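Local coordinates for protein aminopentol aminotransferase (Sphingopyxis macrogoltabida, PDB 6HBS) that transfers the amino group of hydrolysed fumonisin B1 (aminopentol) to pyruvate with the help of pyridoxal 5'-phosphate, giving 2-keto-HFB1 and L-alanine during fumonisin degradation, at residues A[133-138]-A[221-226]; A[225-230]-A[247-252]. All coordinates share one frame; numbering follows the deposited sequence.

Interaction 1. Residues A[133-138]-A[221-226]; sequences TGRKTI and DETGAL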
# COMPACT_ATOMS: atom_id res chain seq x y z
N THR A 133 13.08 20.18 -8.16
CA THR A 133 13.01 21.57 -8.58
C THR A 133 13.40 22.54 -7.47
O THR A 133 13.66 23.69 -7.76
CB THR A 133 11.60 21.91 -9.07
OG1 THR A 133 10.75 21.75 -7.95
CG2 THR A 133 11.16 21.08 -10.24
N GLY A 134 13.28 22.13 -6.20
CA GLY A 134 13.42 23.05 -5.06
C GLY A 134 12.26 24.02 -4.97
O GLY A 134 12.36 25.01 -4.27
N ARG A 135 11.11 23.70 -5.58
CA ARG A 135 9.91 24.54 -5.58
C ARG A 135 8.77 23.82 -4.87
O ARG A 135 8.85 22.61 -4.55
CB ARG A 135 9.46 24.88 -7.00
CG ARG A 135 10.52 25.61 -7.81
CD ARG A 135 10.17 25.53 -9.28
NE ARG A 135 11.27 25.92 -10.14
CZ ARG A 135 11.36 25.62 -11.42
NH1 ARG A 135 12.46 25.96 -12.08
NH2 ARG A 135 10.38 24.99 -12.04
N LYS A 136 7.69 24.56 -4.61
CA LYS A 136 6.65 24.06 -3.74
C LYS A 136 5.39 23.62 -4.49
O LYS A 136 4.70 22.70 -4.00
CB LYS A 136 6.27 25.12 -2.71
CG LYS A 136 7.38 25.48 -1.74
CD LYS A 136 6.91 26.47 -0.73
CE LYS A 136 7.98 26.86 0.26
NZ LYS A 136 7.44 27.83 1.23
N THR A 137 5.03 24.30 -5.60
CA THR A 137 3.64 24.23 -6.07
C THR A 137 3.44 23.02 -6.98
O THR A 137 4.13 22.81 -7.97
CB THR A 137 3.17 25.54 -6.73
OG1 THR A 137 3.30 26.61 -5.78
CG2 THR A 137 1.72 25.44 -7.17
N ILE A 138 2.41 22.24 -6.64
CA ILE A 138 1.96 21.12 -7.46
C ILE A 138 0.64 21.52 -8.14
O ILE A 138 -0.30 21.90 -7.47
CB ILE A 138 1.79 19.86 -6.58
CG1 ILE A 138 3.13 19.45 -5.95
CG2 ILE A 138 1.17 18.73 -7.38
CD1 ILE A 138 4.13 18.86 -6.90
N ASP A 221 8.50 22.19 -19.98
CA ASP A 221 9.79 22.38 -20.65
C ASP A 221 10.37 23.76 -20.32
O ASP A 221 11.53 23.87 -19.93
CB ASP A 221 9.69 22.20 -22.17
CG ASP A 221 9.57 20.75 -22.61
OD1 ASP A 221 9.80 19.86 -21.78
OD2 ASP A 221 9.22 20.52 -23.77
N GLU A 222 9.57 24.82 -20.46
CA GLU A 222 10.13 26.17 -20.32
C GLU A 222 10.49 26.46 -18.85
O GLU A 222 11.37 27.25 -18.59
CB GLU A 222 9.17 27.21 -20.90
CG GLU A 222 9.21 27.25 -22.43
CD GLU A 222 8.06 27.99 -23.13
OE1 GLU A 222 7.21 28.57 -22.41
OE2 GLU A 222 8.00 27.95 -24.39
N THR A 223 9.83 25.82 -17.88
CA THR A 223 10.06 26.18 -16.46
C THR A 223 10.96 25.19 -15.71
O THR A 223 11.37 25.50 -14.60
CB THR A 223 8.75 26.30 -15.68
OG1 THR A 223 8.08 25.05 -15.73
CG2 THR A 223 7.87 27.41 -16.22
N GLY A 224 11.18 23.99 -16.25
CA GLY A 224 11.88 22.92 -15.49
C GLY A 224 10.94 22.08 -14.61
O GLY A 224 11.38 21.11 -14.01
N ALA A 225 9.65 22.43 -14.53
CA ALA A 225 8.66 21.64 -13.77
C ALA A 225 8.54 20.27 -14.42
O ALA A 225 8.70 20.15 -15.62
CB ALA A 225 7.33 22.32 -13.77
N LEU A 226 8.23 19.24 -13.62
CA LEU A 226 8.05 17.87 -14.17
C LEU A 226 6.60 17.66 -14.59
O LEU A 226 5.69 17.92 -13.80
CB LEU A 226 8.43 16.83 -13.12
CG LEU A 226 9.87 16.88 -12.63
CD1 LEU A 226 10.17 15.67 -11.76
CD2 LEU A 226 10.85 16.96 -13.77
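The guanidinium of R135 reaches across to the backbone carbonyl of T223 at the C-terminal end of helix 210-223, an arginine-to-helix-end contact beside the N-terminal ends of strands 137-141 and 226-230 of the seven-stranded sheet in the large domain of this class-III (fold-type I) aminotransferase. Both terminal nitrogens, NH1 and NH2, donate to the single acceptor T223 O, each at 2.8 Å. The oxygen sits at the edge of the guanidinium and close to its plane, but the two bonds differ: NH1 lies almost in line with the C=O bond, at 174°, whereas NH2 stands above the carbonyl plane. Both are bent at the hydrogen, as sharing one atom requires. The side chain, extended from CG to NE, bridges the distance, and NH2 has a further acceptor in I189 O of the neighbouring strand. Because a carbonyl at the end of a helix carries partial negative charge, the cationic group probably suits this position.

Each segment leaves its helix through a glycine with positive phi, G134 or G224. At G224 a side chain would be jammed against the preceding carbonyl and would also meet R135 NH1. The preceding threonines each make an ST turn: T133 OG1 accepts from R135 N at 3.1 Å, and T223 OG1 from A225 N at 3.3 Å. With chi1 near +60°, each hydroxyl also faces back into its own helix, where it bonds A129 O or C219 O respectively. Van der Waals contact is slight: the methyl T133 CG2 rests 3.8 Å from the carbonyl oxygen G224 O.

Interaction 2. Residues A[225-230]-A[247-252]; sequences ALLVVD and LGIEPD. With PLP (pyridoxal-5'-phosphate), chain C.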
# COMPACT_ATOMS: atom_id res chain seq x y z
N ALA A 225 9.65 22.43 -14.53
CA ALA A 225 8.66 21.64 -13.77
C ALA A 225 8.54 20.27 -14.42
O ALA A 225 8.70 20.15 -15.62
CB ALA A 225 7.33 22.32 -13.77
N LEU A 226 8.23 19.24 -13.62
CA LEU A 226 8.05 17.87 -14.17
C LEU A 226 6.60 17.66 -14.59
O LEU A 226 5.69 17.92 -13.80
CB LEU A 226 8.43 16.83 -13.12
CG LEU A 226 9.87 16.88 -12.63
CD1 LEU A 226 10.17 15.67 -11.76
CD2 LEU A 226 10.85 16.96 -13.77
N LEU A 227 6.42 17.10 -15.79
CA LEU A 227 5.13 16.62 -16.26
C LEU A 227 4.92 15.19 -15.76
O LEU A 227 5.71 14.30 -16.06
CB LEU A 227 5.05 16.66 -17.79
CG LEU A 227 3.71 16.21 -18.36
CD1 LEU A 227 2.57 17.02 -17.77
CD2 LEU A 227 3.69 16.27 -19.87
N VAL A 228 3.85 15.01 -15.01
CA VAL A 228 3.50 13.74 -14.42
C VAL A 228 2.17 13.28 -15.01
O VAL A 228 1.13 13.92 -14.80
CB VAL A 228 3.39 13.84 -12.89
CG1 VAL A 228 3.16 12.47 -12.29
CG2 VAL A 228 4.62 14.52 -12.26
N VAL A 229 2.18 12.14 -15.72
CA VAL A 229 0.91 11.57 -16.18
C VAL A 229 0.49 10.50 -15.19
O VAL A 229 1.23 9.56 -14.95
CB VAL A 229 1.02 11.03 -17.61
CG1 VAL A 229 -0.14 10.13 -17.97
CG2 VAL A 229 1.15 12.15 -18.61
N ASP A 230 -0.72 10.63 -14.62
CA ASP A 230 -1.24 9.64 -13.71
C ASP A 230 -1.99 8.58 -14.51
O ASP A 230 -3.14 8.78 -14.84
CB ASP A 230 -2.07 10.29 -12.61
CG ASP A 230 -2.61 9.29 -11.62
OD1 ASP A 230 -2.43 8.07 -11.86
OD2 ASP A 230 -3.28 9.74 -10.67
N LEU A 247 -0.79 11.02 -28.56
CA LEU A 247 -0.73 12.49 -28.69
C LEU A 247 0.69 12.97 -29.01
O LEU A 247 0.89 14.17 -29.17
CB LEU A 247 -1.22 13.17 -27.40
CG LEU A 247 -2.68 12.90 -27.02
CD1 LEU A 247 -3.10 13.78 -25.86
CD2 LEU A 247 -3.62 13.12 -28.20
N GLY A 248 1.68 12.08 -29.03
CA GLY A 248 3.09 12.48 -29.22
C GLY A 248 3.64 13.30 -28.05
O GLY A 248 4.61 14.02 -28.21
N ILE A 249 3.06 13.15 -26.85
CA ILE A 249 3.52 13.91 -25.69
C ILE A 249 4.03 12.91 -24.64
O ILE A 249 3.23 12.12 -24.14
CB ILE A 249 2.39 14.79 -25.11
CG1 ILE A 249 1.87 15.79 -26.14
CG2 ILE A 249 2.87 15.48 -23.84
CD1 ILE A 249 2.86 16.87 -26.49
N GLU A 250 5.32 13.01 -24.31
CA GLU A 250 5.97 12.17 -23.30
C GLU A 250 6.11 12.94 -21.99
O GLU A 250 6.68 14.03 -21.93
CB GLU A 250 7.33 11.67 -23.77
CG GLU A 250 7.24 10.71 -24.93
CD GLU A 250 8.57 10.14 -25.39
OE1 GLU A 250 8.59 9.47 -26.44
OE2 GLU A 250 9.58 10.33 -24.68
N PRO A 251 5.62 12.38 -20.87
CA PRO A 251 5.86 12.99 -19.57
C PRO A 251 7.30 12.75 -19.08
O PRO A 251 8.06 11.99 -19.68
CB PRO A 251 4.84 12.27 -18.68
CG PRO A 251 4.77 10.88 -19.30
CD PRO A 251 4.86 11.12 -20.79
N ASP A 252 7.64 13.39 -17.97
CA ASP A 252 8.86 13.13 -17.23
C ASP A 252 8.66 11.95 -16.27
O ASP A 252 9.57 11.15 -16.12
CB ASP A 252 9.28 14.36 -16.46
CG ASP A 252 9.47 15.54 -17.41
OD1 ASP A 252 10.15 15.34 -18.40
OD2 ASP A 252 8.85 16.58 -17.20
N1 PLP C . -4.74 7.80 -9.49
C2 PLP C . -5.80 7.47 -10.25
C2A PLP C . -6.05 8.12 -11.59
C3 PLP C . -6.68 6.39 -9.81
O3 PLP C . -7.74 6.02 -10.55
C4 PLP C . -6.40 5.71 -8.53
C4A PLP C . -7.31 4.60 -8.12
C5 PLP C . -5.23 6.22 -7.75
C6 PLP C . -4.45 7.23 -8.30
C5A PLP C . -4.82 5.63 -6.40
O4P PLP C . -4.56 4.20 -6.49
P PLP C . -4.87 3.38 -5.14
O1P PLP C . -6.31 3.38 -4.91
O2P PLP C . -4.16 4.16 -4.06
O3P PLP C . -4.28 2.03 -5.50
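L227, D252 and P251 bury the most surface where strand 226-230 meets the loop leading into strand 253-256. D252 bonds to both the N and the O of L227. Its carboxylate oxygen OD2 accepts from L227 N at 2.9 Å in a nearly straight bond (167°), met on the anti side and somewhat out of the carboxylate plane; its own backbone N donates to L227 O, also at 2.9 Å, in the carbonyl plane but with a more bent hydrogen. The side chain thus supplies an acceptor for the strand amide. CG lies beside the backbone N of D252 (chi1 -57°), a setting that brings OD2 round to L227. The buried carboxylate also forms salt bridges to R217 through OD2 and to K274 through OD1, which probably offset its charge. With an alanine in place of D252, L227 N would probably lose its acceptor, and R217 and K274 the carboxylate they share.

The P251 ring packs against the strand: CB is 3.4 Å from L227 O, and CB and CG together meet V229 CG2, which is 3.7 Å from CB. The L227 side chain, its CG anti to the backbone N (chi1 -178°), brings CG and CD2 against P251 CA, the two side chains crossing at a slant, and CD2 continues to I249 CG2 at 4.1 Å, where L227 and I249 cross at about a right angle. R217 of helix 210-223 touches both L227 and I249.

At the far end of the strand D230 OD2 lies 2.7 Å from PLP N1 and also bonds H146. This aspartate beside the pyridine nitrogen, carried at the C-terminal end of a central strand, is the cofactor-site signature of fold-type I PLP enzymes.

Overall arrangement
From the N terminus, the chain leaves helix 118-133 and turns into strand 137-141; residues 133-138 meet the end of helix 210-223 much later in the chain, so interaction 1 closes a long loop that includes strands 167-170 and 189-194 and helix 175-184. Where that loop ends, interaction 2 begins: A225 and L226 belong to both contacts, whose centres are about 13 Å apart. Interaction 2 closes a much shorter loop, without helix or strand. The two loops therefore follow one another, meeting at 225-226: interaction 1 ties the ends of helices 118-133 and 210-223 together beside the sheet, and interaction 2 holds the approach to strand 253-256 against strand 226-230.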